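Local coordinates for protein hexameric cytochrome (PDB 2OYY) that binds heme, its iron coordinated by a tyrosine, as an all-helical hexamer of identical subunits, though its biological role is not established, at residues Thr4-Leu9 with Val22-Ile27; Glu16-Ala21 with Thr62-Ile67; Thr8-Thr13 with Ala69-Trp74. One frame throughout, in Å; residues are numbered along the deposited sequence.

Contact 1: Thr4-Leu9 with Val22-Ile27; sequences TWLPTL and VKLSRI. With HEM (protoporphyrin IX containing Fe), chain J.
Lys23 NZ reaches Trp5 O over 3.4 Å, a weak hydrogen bond and the one polar link between the N-terminal strip Thr4-Leu9 and the helix turn Val22-Ile27. The lysine chain is fully extended, with CG anti to the backbone N (chi1 177°), and this stretches the ammonium out to the loop carbonyl. The rest of the contact is apolar. Ile27 lays CD1 over one face of the Trp5 six-membered ring in a CH-pi contact, 3.6 Å from the centroid, while Leu6 CB backs the opposite face. Leu24 CD2 comes to the indole at its edge, 4.1 Å from Trp5 CZ3. The same methyl meets Leu6 CD2 at 3.4 Å, the two leucines crossing at about a right angle. Phe18 of a neighbouring subunit adds an edge-to-face ring contact to Trp5. From the same turn Arg26 spreads its guanidinium over the heme, NH1 lying 3.2 Å from HEM C1A, and Val22 CG1 meets the heme methyl CMA at 3.5 Å. The helix thus carries part of the heme pocket on one flank and the loop on another, and the loop is held mainly by apolar contact, the weak lysine bond probably adding little.

Contact 2: Glu16-Ala21 with Thr62-Ile67; sequences EGFDLA and THFQTI
Ile67 pushes its CD1 methyl into the dent left by Gly17, coming to 3.3 Å from Gly17 CA. A glycine has no side chain to fill that place, and the edge of the Phe64 ring uses the same gap, with CE1 3.8 Å from Gly17 C. Two bumps from helix 50-70 therefore share one hollow on helix 14-32. One turn on, the exchange is reversed: the small bump of Ala21 CB presses on the backbone of the partner helix, 3.6 Å from Phe64 N, with the CB atoms of His63 and Phe64 close by. Beyond the glycine, Leu20 CD2 lies against Ile67 CD1 at 3.5 Å and extends the wall of the groove in which that isoleucine rests. The other flank is aromatic. Phe18 turns its edge to the face of Phe64, centroids 5.5 Å apart and planes at 60°. Both rings have CG anti to the backbone N, which swings them to the same flank of the helix pair. There Trp5 and Ile27 of a neighbouring subunit pack on Phe18, and Leu24 of that subunit packs on Phe64, so the pair borders a subunit interface. No hydrogen bond joins the two segments; apolar packing and the aromatic pair do. The axes of the two short segments approach to 8.5 Å and their directions differ by 131°. These are two helices running roughly antiparallel, steeply crossed and packed about a glycine and an alanine, here joining the first and last helices of the all-helical HTHP subunit.

Contact 3: Thr8-Thr13 with Ala69-Trp74; sequences TLVTAT and AANDYW
The indole of Trp74 is sandwiched between backbone and side chain: Thr13 C lies 3.2 Å above one face, Asn71 CB stands 3.5 Å over the opposite one, and the carbonyl of Thr11 sits at the ring edge. Into that edge runs the polar link of the contact, a hydrogen bond of 2.7 Å from Trp74 NE1 to Thr11 O. It is bent, with an N-H...O angle of 138°, and the donor approaches from above the carbonyl plane, 52° out of it. A chi1 of -65° sets CG of Trp74 opposite its carbonyl carbon, and from there the ring lies over Asn71 CB with NE1 at Thr11 O. The Asn71 side chain also lies close to the backbone of Leu9-Thr11. Farther along, Leu9 CB meets Ala70 CB at 3.7 Å, an apolar touch at the last turn of the helix. That helix ends in a Schellman motif with Asp72 as the C-prime residue, Tyr73 N bonding to Ala68 O and Asp72 N to Ala69 O, while Thr13 caps the start of helix 14-32 through its hydroxyl. A leucine in place of Trp74, having no N-H and a smaller side chain, would probably leave Thr11 O short of this partner and open a gap beside Thr13. Leu9 of a neighbouring subunit also packs on Trp74. The modelled C-terminal end is thus tied to the loop before the first helix by one bent hydrogen bond, one face of the indole on the Thr13 backbone, and the apolar touch of Leu9 on Ala70, so polar and apolar contacts probably both contribute to holding it.

Overall arrangement
From the N terminus, the strip Thr4-Leu9 runs along helix 14-32 and closes a short loop in contact 1. The same strip continues into Thr8-Thr13, where contact 3 joins it to the end of helix 50-70 and closes a loop nearly as long as the chain; the two share Thr8 and Leu9. Contact 2 joins helices 14-32 and 50-70 and is nested inside the loop of contact 3, whereas its segments alternate with those of contact 1, so these two cross. Leu9 O and Thr11 OG1 both approach Ile67 CD1, linking the contacts where loop and helices converge. All three border neighbouring subunits of the hexamer.

Contact 1: Thr4-Leu9 with Val22-Ile27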
loop_
_atom_site.group_PDB
_atom_site.type_symbol
_atom_site.label_atom_id
_atom_site.label_comp_id
_atom_site.label_asym_id
_atom_site.label_seq_id
_atom_site.Cartn_x
_atom_site.Cartn_y
_atom_site.Cartn_z
ATOM N N THR A 4 -21.173 -20.027 -3.697
ATOM C CA THR A 4 -20.283 -20.146 -2.496
ATOM C C THR A 4 -18.815 -20.442 -2.854
ATOM O O THR A 4 -18.322 -21.561 -2.665
ATOM C CB THR A 4 -20.841 -21.185 -1.512
ATOM N N TRP A 5 -18.131 -19.414 -3.359
ATOM C CA TRP A 5 -16.700 -19.469 -3.704
ATOM C C TRP A 5 -15.763 -19.112 -2.530
ATOM O O TRP A 5 -14.650 -19.654 -2.441
ATOM C CB TRP A 5 -16.392 -18.547 -4.900
ATOM C CG TRP A 5 -16.833 -17.126 -4.658
ATOM C CD1 TRP A 5 -18.075 -16.600 -4.888
ATOM C CD2 TRP A 5 -16.047 -16.066 -4.107
ATOM N NE1 TRP A 5 -18.111 -15.271 -4.521
ATOM C CE2 TRP A 5 -16.876 -14.917 -4.042
ATOM C CE3 TRP A 5 -14.718 -15.969 -3.667
ATOM C CZ2 TRP A 5 -16.420 -13.690 -3.547
ATOM C CZ3 TRP A 5 -14.258 -14.730 -3.181
ATOM C CH2 TRP A 5 -15.113 -13.616 -3.121
ATOM N N LEU A 6 -16.181 -18.200 -1.649
ATOM C CA LEU A 6 -15.339 -17.873 -0.488
ATOM C C LEU A 6 -15.953 -18.247 0.866
ATOM O O LEU A 6 -16.482 -17.368 1.565
ATOM C CB LEU A 6 -14.892 -16.412 -0.493
ATOM C CG LEU A 6 -13.618 -16.141 0.317
ATOM C CD1 LEU A 6 -12.425 -16.972 -0.180
ATOM C CD2 LEU A 6 -13.267 -14.672 0.326
ATOM N N PRO A 7 -15.872 -19.546 1.238
ATOM C CA PRO A 7 -16.484 -20.046 2.477
ATOM C C PRO A 7 -15.794 -19.509 3.724
ATOM O O PRO A 7 -16.468 -19.045 4.652
ATOM C CB PRO A 7 -16.310 -21.570 2.377
ATOM C CG PRO A 7 -15.177 -21.777 1.452
ATOM C CD PRO A 7 -15.201 -20.626 0.485
ATOM N N THR A 8 -14.460 -19.576 3.736
ATOM C CA THR A 8 -13.655 -19.122 4.870
ATOM C C THR A 8 -12.271 -18.662 4.466
ATOM O O THR A 8 -11.809 -18.893 3.345
ATOM C CB THR A 8 -13.431 -20.231 5.923
ATOM O OG1 THR A 8 -12.884 -21.387 5.280
ATOM C CG2 THR A 8 -14.725 -20.583 6.678
ATOM N N LEU A 9 -11.611 -18.021 5.424
ATOM C CA LEU A 9 -10.249 -17.564 5.291
ATOM C C LEU A 9 -9.372 -18.499 6.078
ATOM O O LEU A 9 -8.144 -18.415 6.017
ATOM C CB LEU A 9 -10.100 -16.172 5.886
ATOM C CG LEU A 9 -10.880 -14.991 5.344
ATOM C CD1 LEU A 9 -10.541 -13.784 6.235
ATOM C CD2 LEU A 9 -10.519 -14.742 3.880
ATOM N N VAL A 22 -3.517 -15.631 -3.543
ATOM C CA VAL A 22 -3.442 -15.501 -5.003
ATOM C C VAL A 22 -4.864 -15.586 -5.545
ATOM O O VAL A 22 -5.237 -14.878 -6.506
ATOM C CB VAL A 22 -2.551 -16.607 -5.663
ATOM C CG1 VAL A 22 -2.500 -16.432 -7.186
ATOM C CG2 VAL A 22 -1.133 -16.597 -5.092
ATOM N N LYS A 23 -5.666 -16.443 -4.919
ATOM C CA LYS A 23 -7.046 -16.624 -5.361
ATOM C C LYS A 23 -7.822 -15.350 -5.157
ATOM O O LYS A 23 -8.448 -14.859 -6.086
ATOM C CB LYS A 23 -7.739 -17.780 -4.635
ATOM C CG LYS A 23 -9.200 -17.957 -5.021
ATOM C CD LYS A 23 -9.766 -19.221 -4.424
ATOM C CE LYS A 23 -11.264 -19.349 -4.693
ATOM N NZ LYS A 23 -11.821 -20.573 -4.018
ATOM N N LEU A 24 -7.769 -14.813 -3.942
ATOM C CA LEU A 24 -8.480 -13.584 -3.615
ATOM C C LEU A 24 -8.138 -12.415 -4.538
ATOM O O LEU A 24 -8.976 -11.544 -4.789
ATOM C CB LEU A 24 -8.243 -13.203 -2.159
ATOM C CG LEU A 24 -9.048 -14.008 -1.133
ATOM C CD1 LEU A 24 -9.008 -13.322 0.221
ATOM C CD2 LEU A 24 -10.498 -14.210 -1.571
ATOM N N SER A 25 -6.910 -12.417 -5.044
ATOM C CA SER A 25 -6.434 -11.368 -5.920
ATOM C C SER A 25 -7.097 -11.477 -7.275
ATOM O O SER A 25 -7.486 -10.474 -7.862
ATOM C CB SER A 25 -4.915 -11.468 -6.091
ATOM O OG SER A 25 -4.246 -11.319 -4.851
ATOM N N ARG A 26 -7.229 -12.701 -7.770
ATOM C CA ARG A 26 -7.773 -12.933 -9.101
ATOM C C ARG A 26 -9.276 -12.791 -9.157
ATOM O O ARG A 26 -9.829 -12.457 -10.211
ATOM C CB ARG A 26 -7.386 -14.314 -9.591
ATOM C CG ARG A 26 -5.893 -14.527 -9.642
ATOM C CD ARG A 26 -5.585 -15.867 -10.257
ATOM N NE ARG A 26 -6.284 -15.981 -11.520
ATOM C CZ ARG A 26 -6.180 -17.007 -12.340
ATOM N NH1 ARG A 26 -5.386 -18.021 -12.024
ATOM N NH2 ARG A 26 -6.875 -17.006 -13.471
ATOM N N ILE A 27 -9.944 -13.054 -8.036
ATOM C CA ILE A 27 -11.389 -12.996 -8.034
ATOM C C ILE A 27 -11.832 -11.536 -8.147
ATOM O O ILE A 27 -12.831 -11.244 -8.802
ATOM C CB ILE A 27 -12.081 -13.800 -6.846
ATOM C CG1 ILE A 27 -12.780 -12.877 -5.854
ATOM C CG2 ILE A 27 -11.122 -14.730 -6.113
ATOM C CD1 ILE A 27 -14.235 -12.663 -6.161
HETATM C CHA HEM J . -3.301 -17.029 -14.719
HETATM C CHB HEM J . -2.330 -14.747 -10.617
HETATM C CHC HEM J . -4.280 -10.707 -12.395
HETATM C CHD HEM J . -5.735 -13.124 -16.331
HETATM C C1A HEM J . -2.846 -16.772 -13.458
HETATM C C2A HEM J . -2.157 -17.716 -12.596
HETATM C C3A HEM J . -1.883 -17.081 -11.451
HETATM C C4A HEM J . -2.399 -15.726 -11.568
HETATM C CMA HEM J . -1.154 -17.653 -10.214
HETATM C CAA HEM J . -1.810 -19.177 -12.977
HETATM C CBA HEM J . -0.602 -19.204 -13.928
HETATM C CGA HEM J . -0.255 -20.623 -14.328
HETATM O O1A HEM J . -0.257 -21.538 -13.466
HETATM O O2A HEM J . 0.022 -20.854 -15.526
HETATM C C1B HEM J . -2.790 -13.457 -10.739
HETATM C C2B HEM J . -2.744 -12.466 -9.692
HETATM C C3B HEM J . -3.281 -11.337 -10.178
HETATM C C4B HEM J . -3.686 -11.598 -11.543
HETATM C CMB HEM J . -2.168 -12.713 -8.276
HETATM C CAB HEM J . -3.445 -9.992 -9.432
HETATM C CBB HEM J . -4.662 -9.532 -9.126
HETATM C C1C HEM J . -4.822 -11.013 -13.624
HETATM C C2C HEM J . -5.462 -10.071 -14.507
HETATM C C3C HEM J . -5.872 -10.731 -15.597
HETATM C C4C HEM J . -5.501 -12.119 -15.431
HETATM C CMC HEM J . -5.616 -8.568 -14.192
HETATM C CAC HEM J . -6.581 -10.158 -16.836
HETATM C CBC HEM J . -7.811 -9.679 -16.767
HETATM C C1D HEM J . -5.219 -14.398 -16.253
HETATM C C2D HEM J . -5.467 -15.440 -17.221
HETATM C C3D HEM J . -4.721 -16.637 -16.707
HETATM C C4D HEM J . -4.082 -16.215 -15.491
HETATM C CMD HEM J . -6.312 -15.397 -18.503
HETATM C CAD HEM J . -4.649 -18.015 -17.395
HETATM C CBD HEM J . -3.403 -17.912 -18.274
HETATM C CGD HEM J . -3.145 -19.167 -19.051
HETATM O O1D HEM J . -3.971 -19.442 -19.965
HETATM O O2D HEM J . -2.121 -19.857 -18.759
HETATM N NA HEM J . -2.970 -15.568 -12.801
HETATM N NB HEM J . -3.371 -12.894 -11.858
HETATM N NC HEM J . -4.858 -12.264 -14.219
HETATM N ND HEM J . -4.392 -14.890 -15.243
HETATM FE FE HEM J . -3.698 -13.855 -13.563
#

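Contact 2: Glu16-Ala21 with Thr62-Ile67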
loop_
_atom_site.group_PDB
_atom_site.type_symbol
_atom_site.label_atom_id
_atom_site.label_comp_id
_atom_site.label_asym_id
_atom_site.label_seq_id
_atom_site.Cartn_x
_atom_site.Cartn_y
_atom_site.Cartn_z
ATOM N N GLU A 16 -1.280 -22.982 2.073
ATOM C CA GLU A 16 -2.644 -22.908 1.567
ATOM C C GLU A 16 -3.184 -21.472 1.655
ATOM O O GLU A 16 -4.078 -21.095 0.906
ATOM C CB GLU A 16 -3.553 -23.870 2.334
ATOM C CG GLU A 16 -3.428 -25.361 2.009
ATOM C CD GLU A 16 -4.512 -26.198 2.719
ATOM O OE1 GLU A 16 -4.427 -27.458 2.704
ATOM O OE2 GLU A 16 -5.456 -25.595 3.304
ATOM N N GLY A 17 -2.633 -20.679 2.568
ATOM C CA GLY A 17 -3.032 -19.287 2.735
ATOM C C GLY A 17 -2.550 -18.419 1.584
ATOM O O GLY A 17 -3.288 -17.578 1.077
ATOM N N PHE A 18 -1.309 -18.638 1.159
ATOM C CA PHE A 18 -0.749 -17.929 0.019
ATOM C C PHE A 18 -1.508 -18.226 -1.282
ATOM O O PHE A 18 -1.730 -17.319 -2.104
ATOM C CB PHE A 18 0.744 -18.262 -0.136
ATOM C CG PHE A 18 1.474 -17.303 -0.994
ATOM C CD1 PHE A 18 2.046 -16.179 -0.445
ATOM C CD2 PHE A 18 1.548 -17.495 -2.360
ATOM C CE1 PHE A 18 2.698 -15.247 -1.251
ATOM C CE2 PHE A 18 2.184 -16.573 -3.179
ATOM C CZ PHE A 18 2.764 -15.444 -2.624
ATOM N N ASP A 19 -1.912 -19.484 -1.472
ATOM C CA ASP A 19 -2.740 -19.849 -2.633
ATOM C C ASP A 19 -4.127 -19.252 -2.504
ATOM O O ASP A 19 -4.754 -18.908 -3.498
ATOM C CB ASP A 19 -2.863 -21.360 -2.787
ATOM C CG ASP A 19 -1.527 -22.035 -2.983
ATOM O OD1 ASP A 19 -0.802 -21.673 -3.937
ATOM O OD2 ASP A 19 -1.216 -22.934 -2.165
ATOM N N LEU A 20 -4.616 -19.135 -1.275
ATOM C CA LEU A 20 -5.894 -18.478 -1.071
ATOM C C LEU A 20 -5.727 -16.998 -1.366
ATOM O O LEU A 20 -6.643 -16.368 -1.877
ATOM C CB LEU A 20 -6.444 -18.720 0.348
ATOM C CG LEU A 20 -7.780 -18.039 0.696
ATOM C CD1 LEU A 20 -8.845 -18.365 -0.314
ATOM C CD2 LEU A 20 -8.272 -18.361 2.105
ATOM N N ALA A 21 -4.547 -16.460 -1.053
ATOM C CA ALA A 21 -4.224 -15.045 -1.290
ATOM C C ALA A 21 -4.138 -14.723 -2.778
ATOM O O ALA A 21 -4.625 -13.675 -3.216
ATOM C CB ALA A 21 -2.932 -14.661 -0.601
ATOM N N THR A 62 -0.805 -7.954 0.158
ATOM C CA THR A 62 -1.871 -7.409 0.978
ATOM C C THR A 62 -2.813 -8.516 1.453
ATOM O O THR A 62 -3.085 -8.626 2.638
ATOM C CB THR A 62 -2.637 -6.300 0.262
ATOM O OG1 THR A 62 -1.710 -5.282 -0.107
ATOM C CG2 THR A 62 -3.655 -5.687 1.180
ATOM N N HIS A 63 -3.291 -9.342 0.532
ATOM C CA HIS A 63 -4.213 -10.406 0.887
ATOM C C HIS A 63 -3.590 -11.411 1.860
ATOM O O HIS A 63 -4.210 -11.761 2.872
ATOM C CB HIS A 63 -4.724 -11.128 -0.359
ATOM C CG HIS A 63 -5.861 -10.434 -1.031
ATOM N ND1 HIS A 63 -7.077 -10.236 -0.415
ATOM C CD2 HIS A 63 -5.972 -9.896 -2.267
ATOM C CE1 HIS A 63 -7.893 -9.617 -1.243
ATOM N NE2 HIS A 63 -7.248 -9.400 -2.374
ATOM N N PHE A 64 -2.367 -11.854 1.569
ATOM C CA PHE A 64 -1.702 -12.770 2.476
ATOM C C PHE A 64 -1.601 -12.219 3.896
ATOM O O PHE A 64 -1.569 -12.972 4.860
ATOM C CB PHE A 64 -0.333 -13.183 1.965
ATOM C CG PHE A 64 0.260 -14.309 2.721
ATOM C CD1 PHE A 64 -0.350 -15.558 2.718
ATOM C CD2 PHE A 64 1.408 -14.130 3.454
ATOM C CE1 PHE A 64 0.198 -16.625 3.434
ATOM C CE2 PHE A 64 1.964 -15.196 4.183
ATOM C CZ PHE A 64 1.356 -16.440 4.165
ATOM N N GLN A 65 -1.578 -10.908 4.020
ATOM C CA GLN A 65 -1.515 -10.269 5.326
ATOM C C GLN A 65 -2.832 -10.485 6.055
ATOM O O GLN A 65 -2.848 -10.770 7.262
ATOM C CB GLN A 65 -1.209 -8.785 5.150
ATOM C CG GLN A 65 -0.771 -8.013 6.383
ATOM C CD GLN A 65 -0.107 -6.707 5.969
ATOM O OE1 GLN A 65 1.110 -6.678 5.743
ATOM N NE2 GLN A 65 -0.907 -5.635 5.808
ATOM N N THR A 66 -3.929 -10.388 5.299
ATOM C CA THR A 66 -5.275 -10.564 5.834
ATOM C C THR A 66 -5.551 -12.005 6.227
ATOM O O THR A 66 -6.150 -12.253 7.272
ATOM C CB THR A 66 -6.350 -10.106 4.815
ATOM O OG1 THR A 66 -5.985 -8.826 4.277
ATOM C CG2 THR A 66 -7.750 -10.035 5.468
ATOM N N ILE A 67 -5.128 -12.958 5.398
ATOM C CA ILE A 67 -5.367 -14.367 5.714
ATOM C C ILE A 67 -4.390 -14.983 6.738
ATOM O O ILE A 67 -4.720 -15.951 7.423
ATOM C CB ILE A 67 -5.555 -15.255 4.452
ATOM C CG1 ILE A 67 -4.757 -16.536 4.596
ATOM C CG2 ILE A 67 -5.126 -14.535 3.208
ATOM C CD1 ILE A 67 -5.500 -17.708 4.168
#

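Contact 3: Thr8-Thr13 with Ala69-Trp74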
loop_
_atom_site.group_PDB
_atom_site.type_symbol
_atom_site.label_atom_id
_atom_site.label_comp_id
_atom_site.label_asym_id
_atom_site.label_seq_id
_atom_site.Cartn_x
_atom_site.Cartn_y
_atom_site.Cartn_z
ATOM N N THR A 8 -14.460 -19.576 3.736
ATOM C CA THR A 8 -13.655 -19.122 4.870
ATOM C C THR A 8 -12.271 -18.662 4.466
ATOM O O THR A 8 -11.809 -18.893 3.345
ATOM C CB THR A 8 -13.431 -20.231 5.923
ATOM O OG1 THR A 8 -12.884 -21.387 5.280
ATOM C CG2 THR A 8 -14.725 -20.583 6.678
ATOM N N LEU A 9 -11.611 -18.021 5.424
ATOM C CA LEU A 9 -10.249 -17.564 5.291
ATOM C C LEU A 9 -9.372 -18.499 6.078
ATOM O O LEU A 9 -8.144 -18.415 6.017
ATOM C CB LEU A 9 -10.100 -16.172 5.886
ATOM C CG LEU A 9 -10.880 -14.991 5.344
ATOM C CD1 LEU A 9 -10.541 -13.784 6.235
ATOM C CD2 LEU A 9 -10.519 -14.742 3.880
ATOM N N VAL A 10 -9.994 -19.373 6.850
ATOM C CA VAL A 10 -9.229 -20.344 7.619
ATOM C C VAL A 10 -8.572 -21.327 6.635
ATOM O O VAL A 10 -9.223 -21.871 5.739
ATOM C CB VAL A 10 -10.083 -21.039 8.682
ATOM C CG1 VAL A 10 -9.247 -22.000 9.500
ATOM C CG2 VAL A 10 -10.741 -19.991 9.586
ATOM N N THR A 11 -7.263 -21.498 6.802
ATOM C CA THR A 11 -6.425 -22.278 5.913
ATOM C C THR A 11 -5.552 -23.224 6.757
ATOM O O THR A 11 -4.967 -22.798 7.754
ATOM C CB THR A 11 -5.562 -21.315 5.057
ATOM O OG1 THR A 11 -6.173 -21.106 3.770
ATOM C CG2 THR A 11 -4.189 -21.855 4.870
ATOM N N ALA A 12 -5.480 -24.498 6.361
ATOM C CA ALA A 12 -4.754 -25.524 7.135
ATOM C C ALA A 12 -3.258 -25.236 7.289
ATOM O O ALA A 12 -2.704 -25.379 8.387
ATOM C CB ALA A 12 -4.965 -26.915 6.530
ATOM N N THR A 13 -2.608 -24.841 6.191
ATOM C CA THR A 13 -1.192 -24.494 6.242
ATOM C C THR A 13 -0.920 -23.084 5.725
ATOM O O THR A 13 -1.643 -22.594 4.864
ATOM C CB THR A 13 -0.322 -25.501 5.453
ATOM O OG1 THR A 13 -0.541 -25.346 4.046
ATOM C CG2 THR A 13 -0.621 -26.963 5.892
ATOM N N ALA A 69 -3.375 -13.321 9.328
ATOM C CA ALA A 69 -4.014 -12.860 10.551
ATOM C C ALA A 69 -5.259 -13.671 10.825
ATOM O O ALA A 69 -5.568 -13.957 11.977
ATOM C CB ALA A 69 -4.356 -11.359 10.467
ATOM N N ALA A 70 -5.976 -14.049 9.771
ATOM C CA ALA A 70 -7.173 -14.865 9.961
ATOM C C ALA A 70 -6.821 -16.197 10.636
ATOM O O ALA A 70 -7.575 -16.712 11.451
ATOM C CB ALA A 70 -7.902 -15.081 8.636
ATOM N N ASN A 71 -5.651 -16.729 10.308
ATOM C CA ASN A 71 -5.178 -17.991 10.876
ATOM C C ASN A 71 -4.269 -17.835 12.094
ATOM O O ASN A 71 -3.598 -18.788 12.484
ATOM C CB ASN A 71 -4.457 -18.811 9.800
ATOM C CG ASN A 71 -5.376 -19.230 8.695
ATOM O OD1 ASN A 71 -5.564 -18.505 7.708
ATOM N ND2 ASN A 71 -5.978 -20.400 8.855
ATOM N N ASP A 72 -4.256 -16.643 12.692
ATOM C CA ASP A 72 -3.357 -16.335 13.801
ATOM C C ASP A 72 -1.949 -16.811 13.441
ATOM O O ASP A 72 -1.238 -17.400 14.270
ATOM C CB ASP A 72 -3.856 -16.978 15.104
ATOM C CG ASP A 72 -2.933 -16.706 16.285
ATOM O OD1 ASP A 72 -2.987 -17.471 17.275
ATOM O OD2 ASP A 72 -2.141 -15.730 16.216
ATOM N N TYR A 73 -1.590 -16.586 12.171
ATOM C CA TYR A 73 -0.260 -16.880 11.629
ATOM C C TYR A 73 0.158 -18.351 11.738
ATOM O O TYR A 73 1.348 -18.668 11.866
ATOM C CB TYR A 73 0.781 -15.946 12.258
ATOM C CG TYR A 73 0.397 -14.481 12.164
ATOM C CD1 TYR A 73 0.581 -13.759 10.974
ATOM C CD2 TYR A 73 -0.147 -13.811 13.261
ATOM C CE1 TYR A 73 0.223 -12.433 10.883
ATOM C CE2 TYR A 73 -0.506 -12.476 13.181
ATOM C CZ TYR A 73 -0.321 -11.802 11.989
ATOM O OH TYR A 73 -0.682 -10.486 11.900
ATOM N N TRP A 74 -0.832 -19.243 11.682
ATOM C CA TRP A 74 -0.613 -20.700 11.683
ATOM C C TRP A 74 0.301 -21.238 12.790
ATOM O O TRP A 74 0.354 -20.683 13.895
ATOM C CB TRP A 74 -0.077 -21.140 10.329
ATOM C CG TRP A 74 -1.047 -20.950 9.208
ATOM C CD1 TRP A 74 -2.045 -21.811 8.836
ATOM C CD2 TRP A 74 -1.109 -19.846 8.299
ATOM N NE1 TRP A 74 -2.728 -21.305 7.758
ATOM C CE2 TRP A 74 -2.179 -20.098 7.408
ATOM C CE3 TRP A 74 -0.369 -18.671 8.148
ATOM C CZ2 TRP A 74 -2.525 -19.213 6.367
ATOM C CZ3 TRP A 74 -0.711 -17.785 7.109
ATOM C CH2 TRP A 74 -1.782 -18.067 6.229
#